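Local atomic coordinates of oligopeptide ABC transporter, periplasmic oligopeptide-binding protein, putative (Thermotoga maritima MSB8, PDB entry 5IPW), a protein that probably binds oligopeptides in the periplasm and hands them to an ABC transporter for uptake across the membrane. Residues V110-L115 and D164-F169; K117-S122 and Y260-D265; D358-Q363 and N414-E419. All blocks are in the same frame, centred on the assembly; numbering follows the deposited sequence.

Contact 1: V110-L115 and D164-F169; sequences VYIFHL and DYTVKF
Tyr111 and Phe169 trade two backbone hydrogen bonds: Tyr111 N to Phe169 O at 2.8 Å, and Phe169 N back to Tyr111 O. Phe113 and Val167 form the next such pair, with Phe113 N at 2.9 Å from Val167 O and Val167 N giving to Phe113 O. A fifth bond, Leu115 N to Tyr165 O, follows at the end of the ladder. Ile112 and Lys168, then His114 and Thr166, are the non-hydrogen-bonded pairs. Thr166 CG2 meets Ile112 CG2 at 3.6 Å. Three polar side-chain ends are satisfied outside the pair: Thr166 OG1 by Asp163, His114 NE2 by Glu103, and Tyr111 OH by the carbonyl of Tyr175. On the buried face, Phe113 has CG anti to its carbonyl carbon (chi1 -71°), which turns the ring toward Phe169. Its CD2 lies 3.7 Å from Phe169 CE1, with the ring planes at 89°, and its CB rests on Val167 CG1. Replacing Phe113 with an alanine would probably open a gap beside the Phe169 ring. Phe178 and helix 129-140 also cover this face. Strands 110-115 and 166-171 are adjacent inner strands, third and fourth of a five-stranded antiparallel sheet of the solute-binding protein fold.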
loop_
_atom_site.group_PDB
_atom_site.type_symbol
_atom_site.label_atom_id
_atom_site.label_comp_id
_atom_site.label_asym_id
_atom_site.label_seq_id
_atom_site.Cartn_x
_atom_site.Cartn_y
_atom_site.Cartn_z
ATOM N N VAL A 110 -9.950 4.338 -22.710
ATOM C CA VAL A 110 -9.099 3.254 -23.183
ATOM C C VAL A 110 -7.636 3.465 -22.781
ATOM O O VAL A 110 -7.147 4.601 -22.695
ATOM C CB VAL A 110 -9.215 3.019 -24.718
ATOM C CG1 VAL A 110 -10.524 3.570 -25.263
ATOM C CG2 VAL A 110 -8.045 3.617 -25.482
ATOM N N TYR A 111 -6.955 2.345 -22.544
ATOM C CA TYR A 111 -5.526 2.326 -22.238
ATOM C C TYR A 111 -4.838 1.324 -23.146
ATOM O O TYR A 111 -5.297 0.191 -23.280
ATOM C CB TYR A 111 -5.298 1.931 -20.783
ATOM C CG TYR A 111 -5.936 2.870 -19.789
ATOM C CD1 TYR A 111 -7.240 2.668 -19.352
ATOM C CD2 TYR A 111 -5.238 3.966 -19.292
ATOM C CE1 TYR A 111 -7.830 3.528 -18.440
ATOM C CE2 TYR A 111 -5.817 4.830 -18.378
ATOM C CZ TYR A 111 -7.114 4.608 -17.956
ATOM O OH TYR A 111 -7.693 5.461 -17.047
ATOM N N ILE A 112 -3.754 1.756 -23.783
ATOM C CA ILE A 112 -2.916 0.868 -24.582
ATOM C C ILE A 112 -1.599 0.662 -23.848
ATOM O O ILE A 112 -0.970 1.627 -23.421
ATOM C CB ILE A 112 -2.628 1.448 -25.987
ATOM C CG1 ILE A 112 -3.794 1.177 -26.942
ATOM C CG2 ILE A 112 -1.378 0.821 -26.598
ATOM C CD1 ILE A 112 -5.075 1.902 -26.609
ATOM N N PHE A 113 -1.189 -0.596 -23.708
ATOM C CA PHE A 113 0.127 -0.929 -23.165
ATOM C C PHE A 113 0.971 -1.578 -24.250
ATOM O O PHE A 113 0.529 -2.520 -24.912
ATOM C CB PHE A 113 0.009 -1.872 -21.969
ATOM C CG PHE A 113 -0.559 -1.226 -20.744
ATOM C CD1 PHE A 113 0.256 -0.521 -19.879
ATOM C CD2 PHE A 113 -1.912 -1.326 -20.456
ATOM C CE1 PHE A 113 -0.267 0.086 -18.747
ATOM C CE2 PHE A 113 -2.441 -0.729 -19.327
ATOM C CZ PHE A 113 -1.616 -0.020 -18.469
ATOM N N HIS A 114 2.190 -1.064 -24.414
ATOM C CA HIS A 114 3.116 -1.553 -25.423
ATOM C C HIS A 114 4.132 -2.481 -24.785
ATOM O O HIS A 114 4.932 -2.064 -23.949
ATOM C CB HIS A 114 3.822 -0.385 -26.100
ATOM C CG HIS A 114 2.887 0.549 -26.799
ATOM N ND1 HIS A 114 2.509 0.375 -28.113
ATOM C CD2 HIS A 114 2.237 1.652 -26.360
ATOM C CE1 HIS A 114 1.675 1.340 -28.456
ATOM N NE2 HIS A 114 1.492 2.127 -27.411
ATOM N N LEU A 115 4.094 -3.739 -25.198
ATOM C CA LEU A 115 4.912 -4.777 -24.600
ATOM C C LEU A 115 6.259 -4.871 -25.290
ATOM O O LEU A 115 6.499 -4.206 -26.301
ATOM C CB LEU A 115 4.186 -6.119 -24.682
ATOM C CG LEU A 115 2.763 -6.142 -24.120
ATOM C CD1 LEU A 115 2.227 -7.565 -24.140
ATOM C CD2 LEU A 115 2.710 -5.571 -22.714
ATOM N N ASP A 164 0.571 -8.974 -31.139
ATOM C CA ASP A 164 1.267 -9.772 -30.132
ATOM C C ASP A 164 1.832 -8.955 -28.977
ATOM O O ASP A 164 1.966 -9.469 -27.869
ATOM C CB ASP A 164 2.407 -10.565 -30.773
ATOM C CG ASP A 164 1.918 -11.752 -31.567
ATOM O OD1 ASP A 164 0.728 -12.120 -31.454
ATOM O OD2 ASP A 164 2.743 -12.323 -32.305
ATOM N N TYR A 165 2.170 -7.700 -29.237
ATOM C CA TYR A 165 2.865 -6.881 -28.262
ATOM C C TYR A 165 2.136 -5.584 -27.938
ATOM O O TYR A 165 2.733 -4.637 -27.437
ATOM C CB TYR A 165 4.292 -6.647 -28.761
ATOM C CG TYR A 165 4.973 -7.966 -29.039
ATOM C CD1 TYR A 165 5.260 -8.847 -27.995
ATOM C CD2 TYR A 165 5.270 -8.368 -30.341
ATOM C CE1 TYR A 165 5.854 -10.077 -28.233
ATOM C CE2 TYR A 165 5.866 -9.597 -30.593
ATOM C CZ TYR A 165 6.159 -10.446 -29.532
ATOM O OH TYR A 165 6.752 -11.668 -29.755
ATOM N N THR A 166 0.833 -5.554 -28.198
ATOM C CA THR A 166 0.002 -4.416 -27.824
ATOM C C THR A 166 -1.309 -4.933 -27.267
ATOM O O THR A 166 -1.987 -5.738 -27.912
ATOM C CB THR A 166 -0.307 -3.489 -29.019
ATOM O OG1 THR A 166 0.791 -3.483 -29.933
ATOM C CG2 THR A 166 -0.559 -2.081 -28.533
ATOM N N VAL A 167 -1.651 -4.470 -26.069
ATOM C CA VAL A 167 -2.887 -4.850 -25.401
ATOM C C VAL A 167 -3.678 -3.580 -25.124
ATOM O O VAL A 167 -3.112 -2.553 -24.733
ATOM C CB VAL A 167 -2.632 -5.647 -24.091
ATOM C CG1 VAL A 167 -1.726 -4.890 -23.130
ATOM C CG2 VAL A 167 -3.947 -6.026 -23.409
ATOM N N LYS A 168 -4.987 -3.666 -25.339
ATOM C CA LYS A 168 -5.883 -2.531 -25.209
ATOM C C LYS A 168 -6.942 -2.848 -24.171
ATOM O O LYS A 168 -7.631 -3.857 -24.274
ATOM C CB LYS A 168 -6.536 -2.226 -26.565
ATOM C CG LYS A 168 -7.669 -1.203 -26.530
ATOM C CD LYS A 168 -8.200 -0.906 -27.927
ATOM C CE LYS A 168 -9.426 0.000 -27.883
ATOM N NZ LYS A 168 -9.684 0.661 -29.191
ATOM N N PHE A 169 -7.052 -1.986 -23.168
ATOM C CA PHE A 169 -8.124 -2.056 -22.182
ATOM C C PHE A 169 -9.107 -0.944 -22.507
ATOM O O PHE A 169 -8.756 0.227 -22.392
ATOM C CB PHE A 169 -7.577 -1.833 -20.767
ATOM C CG PHE A 169 -6.678 -2.935 -20.272
ATOM C CD1 PHE A 169 -5.342 -2.980 -20.644
ATOM C CD2 PHE A 169 -7.159 -3.910 -19.408
ATOM C CE1 PHE A 169 -4.512 -3.985 -20.182
ATOM C CE2 PHE A 169 -6.331 -4.919 -18.944
ATOM C CZ PHE A 169 -5.006 -4.957 -19.331
#

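Contact 2: K117-S122 and Y260-D265; sequences KGVKWS and YFWAVD
Tyr260 O is gripped by two waters, and each ties it to Lys120. One water gives hydrogen bonds to Tyr260 O (3.1 Å) and to Lys120 O (2.6 Å). The other gives one to Tyr260 O at 2.6 Å and accepts from Lys120 N at 3.0 Å. Both backbone polar groups of Lys120 therefore reach the same carbonyl through solvent. There is direct contact too. The Tyr260 side chain lies against the backbone of 120-122: its CB sits 3.4 Å from Trp121 O, and Ser122 O comes to the ring edge near CD2. The aliphatic part of Lys120 meets the same ring obliquely, with CB 3.9 Å from Tyr260 CD1. The Lys120 chain then bends, and NZ bonds the carbonyls of Gln41 and Arg42. Val119 packs on Trp262. Val119 CG2 touches Trp262 CB at 4.0 Å, while Val119 CG1 leans obliquely on the indole near CD1. Trp262 NE1 is held by Leu239 O. Ser122 OG is satisfied by Thr238 N, and Trp121 NE1 by Asp131 of helix 129-140. The contact joins the loop between strand 110-115 and helix 129-140 to the turn that leads into strand 263-265, which pairs in parallel with strand 48-51; helix 39-42 lies beside Lys120.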
loop_
_atom_site.group_PDB
_atom_site.type_symbol
_atom_site.label_atom_id
_atom_site.label_comp_id
_atom_site.label_asym_id
_atom_site.label_seq_id
_atom_site.Cartn_x
_atom_site.Cartn_y
_atom_site.Cartn_z
ATOM N N LYS A 117 8.908 -6.982 -27.248
ATOM C CA LYS A 117 8.994 -8.115 -28.144
ATOM C C LYS A 117 10.149 -9.025 -27.737
ATOM O O LYS A 117 11.234 -8.560 -27.404
ATOM C CB LYS A 117 9.173 -7.629 -29.588
ATOM C CG LYS A 117 9.364 -8.733 -30.626
ATOM C CD LYS A 117 9.470 -8.156 -32.036
ATOM C CE LYS A 117 10.105 -9.137 -33.018
ATOM N NZ LYS A 117 9.246 -10.318 -33.311
ATOM N N GLY A 118 9.896 -10.326 -27.757
ATOM C CA GLY A 118 10.916 -11.315 -27.427
ATOM C C GLY A 118 10.969 -11.741 -25.970
ATOM O O GLY A 118 11.790 -12.575 -25.614
ATOM N N VAL A 119 10.110 -11.178 -25.121
ATOM C CA VAL A 119 10.034 -11.622 -23.740
ATOM C C VAL A 119 9.531 -13.055 -23.713
ATOM O O VAL A 119 8.537 -13.389 -24.354
ATOM C CB VAL A 119 9.091 -10.757 -22.887
ATOM C CG1 VAL A 119 8.842 -11.415 -21.535
ATOM C CG2 VAL A 119 9.669 -9.366 -22.688
ATOM N N LYS A 120 10.217 -13.891 -22.950
ATOM C CA LYS A 120 9.842 -15.277 -22.821
ATOM C C LYS A 120 9.516 -15.606 -21.372
ATOM O O LYS A 120 10.109 -15.041 -20.457
ATOM C CB LYS A 120 10.970 -16.167 -23.358
ATOM C CG LYS A 120 11.029 -16.202 -24.882
ATOM C CD LYS A 120 12.386 -16.645 -25.420
ATOM C CE LYS A 120 13.075 -15.564 -26.253
ATOM N NZ LYS A 120 13.450 -14.344 -25.485
ATOM N N TRP A 121 8.554 -16.506 -21.181
ATOM C CA TRP A 121 8.267 -17.090 -19.867
ATOM C C TRP A 121 9.469 -17.881 -19.374
ATOM O O TRP A 121 10.372 -18.191 -20.152
ATOM C CB TRP A 121 7.056 -18.029 -19.942
ATOM C CG TRP A 121 5.762 -17.337 -20.224
ATOM C CD1 TRP A 121 5.201 -17.107 -21.448
ATOM C CD2 TRP A 121 4.862 -16.787 -19.262
ATOM N NE1 TRP A 121 4.012 -16.440 -21.306
ATOM C CE2 TRP A 121 3.779 -16.227 -19.975
ATOM C CE3 TRP A 121 4.868 -16.703 -17.868
ATOM C CZ2 TRP A 121 2.710 -15.598 -19.337
ATOM C CZ3 TRP A 121 3.808 -16.079 -17.235
ATOM C CH2 TRP A 121 2.748 -15.528 -17.969
ATOM N N SER A 122 9.464 -18.233 -18.089
ATOM C CA SER A 122 10.601 -18.928 -17.458
ATOM C C SER A 122 10.924 -20.310 -18.055
ATOM O O SER A 122 12.015 -20.831 -17.855
ATOM C CB SER A 122 10.378 -19.043 -15.951
ATOM O OG SER A 122 9.186 -19.754 -15.661
ATOM N N TYR A 260 15.079 -16.574 -17.953
ATOM C CA TYR A 260 14.498 -15.744 -19.009
ATOM C C TYR A 260 14.031 -14.386 -18.507
ATOM O O TYR A 260 13.236 -13.712 -19.175
ATOM C CB TYR A 260 13.324 -16.492 -19.658
ATOM C CG TYR A 260 13.788 -17.673 -20.458
ATOM C CD1 TYR A 260 14.250 -17.503 -21.755
ATOM C CD2 TYR A 260 13.804 -18.953 -19.914
ATOM C CE1 TYR A 260 14.699 -18.571 -22.507
ATOM C CE2 TYR A 260 14.259 -20.034 -20.651
ATOM C CZ TYR A 260 14.709 -19.832 -21.958
ATOM O OH TYR A 260 15.172 -20.876 -22.739
ATOM N N PHE A 261 14.512 -13.961 -17.341
ATOM C CA PHE A 261 14.094 -12.664 -16.808
ATOM C C PHE A 261 14.517 -11.546 -17.761
ATOM O O PHE A 261 15.600 -11.598 -18.359
ATOM C CB PHE A 261 14.635 -12.403 -15.400
ATOM C CG PHE A 261 13.926 -11.287 -14.692
ATOM C CD1 PHE A 261 12.563 -11.352 -14.473
ATOM C CD2 PHE A 261 14.606 -10.157 -14.286
ATOM C CE1 PHE A 261 11.889 -10.315 -13.850
ATOM C CE2 PHE A 261 13.945 -9.120 -13.655
ATOM C CZ PHE A 261 12.586 -9.196 -13.433
ATOM N N TRP A 262 13.664 -10.527 -17.845
ATOM C CA TRP A 262 13.596 -9.618 -18.998
ATOM C C TRP A 262 14.076 -8.217 -18.673
ATOM O O TRP A 262 13.836 -7.297 -19.449
ATOM C CB TRP A 262 12.147 -9.542 -19.507
ATOM C CG TRP A 262 11.182 -9.610 -18.390
ATOM C CD1 TRP A 262 10.602 -10.735 -17.882
ATOM C CD2 TRP A 262 10.734 -8.526 -17.581
ATOM N NE1 TRP A 262 9.807 -10.414 -16.815
ATOM C CE2 TRP A 262 9.867 -9.062 -16.608
ATOM C CE3 TRP A 262 10.976 -7.155 -17.584
ATOM C CZ2 TRP A 262 9.240 -8.275 -15.648
ATOM C CZ3 TRP A 262 10.347 -6.367 -16.626
ATOM C CH2 TRP A 262 9.494 -6.930 -15.670
ATOM N N ALA A 263 14.741 -8.044 -17.534
ATOM C CA ALA A 263 15.297 -6.748 -17.179
ATOM C C ALA A 263 16.781 -6.887 -16.971
ATOM O O ALA A 263 17.259 -7.942 -16.582
ATOM C CB ALA A 263 14.647 -6.209 -15.923
ATOM N N VAL A 264 17.503 -5.805 -17.233
ATOM C CA VAL A 264 18.935 -5.742 -17.008
ATOM C C VAL A 264 19.333 -4.484 -16.243
ATOM O O VAL A 264 18.534 -3.578 -16.027
ATOM C CB VAL A 264 19.725 -5.780 -18.332
ATOM C CG1 VAL A 264 19.371 -7.021 -19.144
ATOM C CG2 VAL A 264 19.465 -4.528 -19.167
ATOM N N ASP A 265 20.581 -4.503 -15.810
ATOM C CA ASP A 265 21.340 -3.369 -15.291
ATOM C C ASP A 265 21.600 -2.286 -16.293
ATOM O O ASP A 265 21.521 -2.508 -17.493
ATOM C CB ASP A 265 22.757 -3.864 -14.981
ATOM C CG ASP A 265 22.978 -4.075 -13.569
ATOM O OD1 ASP A 265 22.013 -3.906 -12.805
ATOM O OD2 ASP A 265 24.119 -4.408 -13.218
HETATM O O HOH W 1 10.427 -14.241 -17.994
HETATM O O HOH W 2 12.815 -13.070 -21.701
#

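Contact 3: D358-Q363 and N414-E419; sequences DVRFRQ and NKLLDE
Leu416 sits between Arg360 and Gln363 where two helices pack antiparallel. The axes of 359-363 and 414-419 come within 8.9 Å, and their directions differ by 164°. One methyl of Leu416, CD2, rests on the aliphatic stem of Arg360, 3.8 Å from CG. The other, CD1, reaches Gln363 CB at 4.0 Å. Leu416 also touches Ala364 and Leu367 one turn further on, so it fits among four side chains of helix 359-367 in the manner of a knob in a hole. A second apolar touch joins Phe361 and Leu417. Leu417 CD2 meets Phe361 CD1 at 3.7 Å, oblique to the ring. Phe361 has CG anti to its backbone N (chi1 -176°). This swings the ring to where CD1 can meet Leu417, although its CB points away from the other helix. Met420, at the end of helix 410-420, is touched by Asp358, Arg360 and Phe361.

The second shell sets these groups in place. Asp358 is the N-cap of helix 359-367. Its OD1 accepts a weak bond from Arg360 N. Asp358 OD2 lies over one face of the Arg360 guanidinium, and Asp358 OD1 makes a long salt bridge to Arg360 NE (3.8 Å), of charges only, since no N-H points at it. On the other helix, Asp418 forms a salt bridge with Arg431, which the Leu417 side chain also touches. Beyond these contacts one water joins the helices in the guanidinium plane: it accepts from Arg360 NH2 at 2.6 Å and donates to Glu419 O.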
loop_
_atom_site.group_PDB
_atom_site.type_symbol
_atom_site.label_atom_id
_atom_site.label_comp_id
_atom_site.label_asym_id
_atom_site.label_seq_id
_atom_site.Cartn_x
_atom_site.Cartn_y
_atom_site.Cartn_z
ATOM N N ASP A 358 -17.151 24.336 15.449
ATOM C CA ASP A 358 -16.356 25.548 15.483
ATOM C C ASP A 358 -14.898 25.155 15.304
ATOM O O ASP A 358 -14.298 24.558 16.195
ATOM C CB ASP A 358 -16.561 26.288 16.809
ATOM C CG ASP A 358 -15.965 27.694 16.808
ATOM O OD1 ASP A 358 -15.275 28.077 15.834
ATOM O OD2 ASP A 358 -16.194 28.418 17.799
ATOM N N VAL A 359 -14.347 25.499 14.142
ATOM C CA VAL A 359 -12.948 25.211 13.804
ATOM C C VAL A 359 -12.007 25.538 14.962
ATOM O O VAL A 359 -11.097 24.768 15.287
ATOM C CB VAL A 359 -12.482 26.036 12.584
ATOM C CG1 VAL A 359 -11.055 25.658 12.205
ATOM C CG2 VAL A 359 -13.416 25.839 11.390
ATOM N N ARG A 360 -12.238 26.697 15.567
ATOM C CA ARG A 360 -11.413 27.193 16.660
ATOM C C ARG A 360 -11.357 26.235 17.843
ATOM O O ARG A 360 -10.335 26.150 18.520
ATOM C CB ARG A 360 -11.926 28.564 17.102
ATOM C CG ARG A 360 -11.656 29.661 16.074
ATOM C CD ARG A 360 -12.862 30.554 15.843
ATOM N NE ARG A 360 -13.376 31.109 17.093
ATOM C CZ ARG A 360 -14.499 31.814 17.205
ATOM N NH1 ARG A 360 -15.255 32.069 16.140
ATOM N NH2 ARG A 360 -14.864 32.265 18.395
ATOM N N PHE A 361 -12.454 25.520 18.088
ATOM C CA PHE A 361 -12.480 24.517 19.146
ATOM C C PHE A 361 -11.495 23.394 18.829
ATOM O O PHE A 361 -10.781 22.911 19.717
ATOM C CB PHE A 361 -13.893 23.947 19.368
ATOM C CG PHE A 361 -13.970 22.976 20.523
ATOM C CD1 PHE A 361 -13.740 23.407 21.828
ATOM C CD2 PHE A 361 -14.229 21.627 20.310
ATOM C CE1 PHE A 361 -13.781 22.518 22.897
ATOM C CE2 PHE A 361 -14.273 20.736 21.378
ATOM C CZ PHE A 361 -14.046 21.181 22.673
ATOM N N ARG A 362 -11.450 22.992 17.561
ATOM C CA ARG A 362 -10.553 21.913 17.129
ATOM C C ARG A 362 -9.099 22.392 17.144
ATOM O O ARG A 362 -8.237 21.743 17.747
ATOM C CB ARG A 362 -10.965 21.385 15.752
ATOM C CG ARG A 362 -12.419 20.923 15.712
ATOM C CD ARG A 362 -12.755 20.133 14.465
ATOM N NE ARG A 362 -12.727 20.936 13.241
ATOM C CZ ARG A 362 -13.796 21.434 12.615
ATOM N NH1 ARG A 362 -15.032 21.263 13.085
ATOM N NH2 ARG A 362 -13.624 22.129 11.496
ATOM N N GLN A 363 -8.846 23.545 16.517
ATOM C CA GLN A 363 -7.532 24.204 16.588
ATOM C C GLN A 363 -7.026 24.209 18.031
ATOM O O GLN A 363 -5.892 23.790 18.317
ATOM C CB GLN A 363 -7.612 25.638 16.055
ATOM C CG GLN A 363 -7.823 25.723 14.549
ATOM C CD GLN A 363 -8.145 27.127 14.048
ATOM O OE1 GLN A 363 -8.321 28.060 14.832
ATOM N NE2 GLN A 363 -8.227 27.279 12.729
ATOM N N ASN A 414 -6.038 27.786 25.219
ATOM C CA ASN A 414 -6.813 28.443 26.273
ATOM C C ASN A 414 -7.393 29.758 25.804
ATOM O O ASN A 414 -8.564 30.044 26.030
ATOM C CB ASN A 414 -5.959 28.668 27.520
ATOM C CG ASN A 414 -6.170 27.590 28.555
ATOM O OD1 ASN A 414 -7.300 27.183 28.796
ATOM N ND2 ASN A 414 -5.092 27.120 29.172
ATOM N N LYS A 415 -6.564 30.540 25.126
ATOM C CA LYS A 415 -6.999 31.801 24.549
ATOM C C LYS A 415 -8.077 31.577 23.493
ATOM O O LYS A 415 -9.109 32.244 23.507
ATOM C CB LYS A 415 -5.800 32.562 23.953
ATOM C CG LYS A 415 -6.095 34.009 23.577
ATOM C CD LYS A 415 -6.406 34.870 24.800
ATOM C CE LYS A 415 -7.644 35.732 24.590
ATOM N NZ LYS A 415 -8.242 36.182 25.877
ATOM N N LEU A 416 -7.840 30.633 22.587
ATOM C CA LEU A 416 -8.802 30.331 21.508
ATOM C C LEU A 416 -10.195 29.928 22.010
ATOM O O LEU A 416 -11.202 30.209 21.353
ATOM C CB LEU A 416 -8.249 29.270 20.539
ATOM C CG LEU A 416 -7.608 29.821 19.259
ATOM C CD1 LEU A 416 -6.835 28.725 18.544
ATOM C CD2 LEU A 416 -8.648 30.435 18.327
ATOM N N LEU A 417 -10.247 29.283 23.171
ATOM C CA LEU A 417 -11.519 28.949 23.800
ATOM C C LEU A 417 -12.180 30.216 24.345
ATOM O O LEU A 417 -13.386 30.428 24.153
ATOM C CB LEU A 417 -11.308 27.924 24.916
ATOM C CG LEU A 417 -10.718 26.565 24.516
ATOM C CD1 LEU A 417 -10.491 25.691 25.748
ATOM C CD2 LEU A 417 -11.598 25.854 23.493
ATOM N N ASP A 418 -11.384 31.065 24.997
ATOM C CA ASP A 418 -11.874 32.360 25.479
ATOM C C ASP A 418 -12.494 33.159 24.335
ATOM O O ASP A 418 -13.524 33.804 24.519
ATOM C CB ASP A 418 -10.756 33.171 26.146
ATOM C CG ASP A 418 -10.126 32.450 27.333
ATOM O OD1 ASP A 418 -10.775 31.552 27.914
ATOM O OD2 ASP A 418 -8.975 32.782 27.686
ATOM N N GLU A 419 -11.882 33.101 23.154
ATOM C CA GLU A 419 -12.447 33.758 21.971
ATOM C C GLU A 419 -13.856 33.258 21.638
ATOM O O GLU A 419 -14.683 34.027 21.151
ATOM C CB GLU A 419 -11.541 33.590 20.738
ATOM C CG GLU A 419 -10.557 34.734 20.498
ATOM C CD GLU A 419 -9.155 34.467 21.027
ATOM O OE1 GLU A 419 -8.500 35.421 21.501
ATOM O OE2 GLU A 419 -8.691 33.314 20.955
HETATM O O HOH W 3 -16.625 33.935 19.455
#

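Contacts 1 and 2 are interleaved along the chain: 110-115, 117-122, 164-169, then 260-265. Their centres lie 18 Å apart, and they touch where Tyr165 CE2 meets Lys117 CG at 3.6 Å. Strand 110-115 of contact 1 leads straight into the loop of contact 2, which meets the segment running into strand 263-265 of a separate three-stranded sheet. Contact 3 follows both in sequence and lies across the chain's centre, about 55 Å from contact 1 and 61 Å from contact 2, centre to centre. It joins two helices and shares no strand with the others. This spread is consistent with the two-lobed build of the solute-binding protein family.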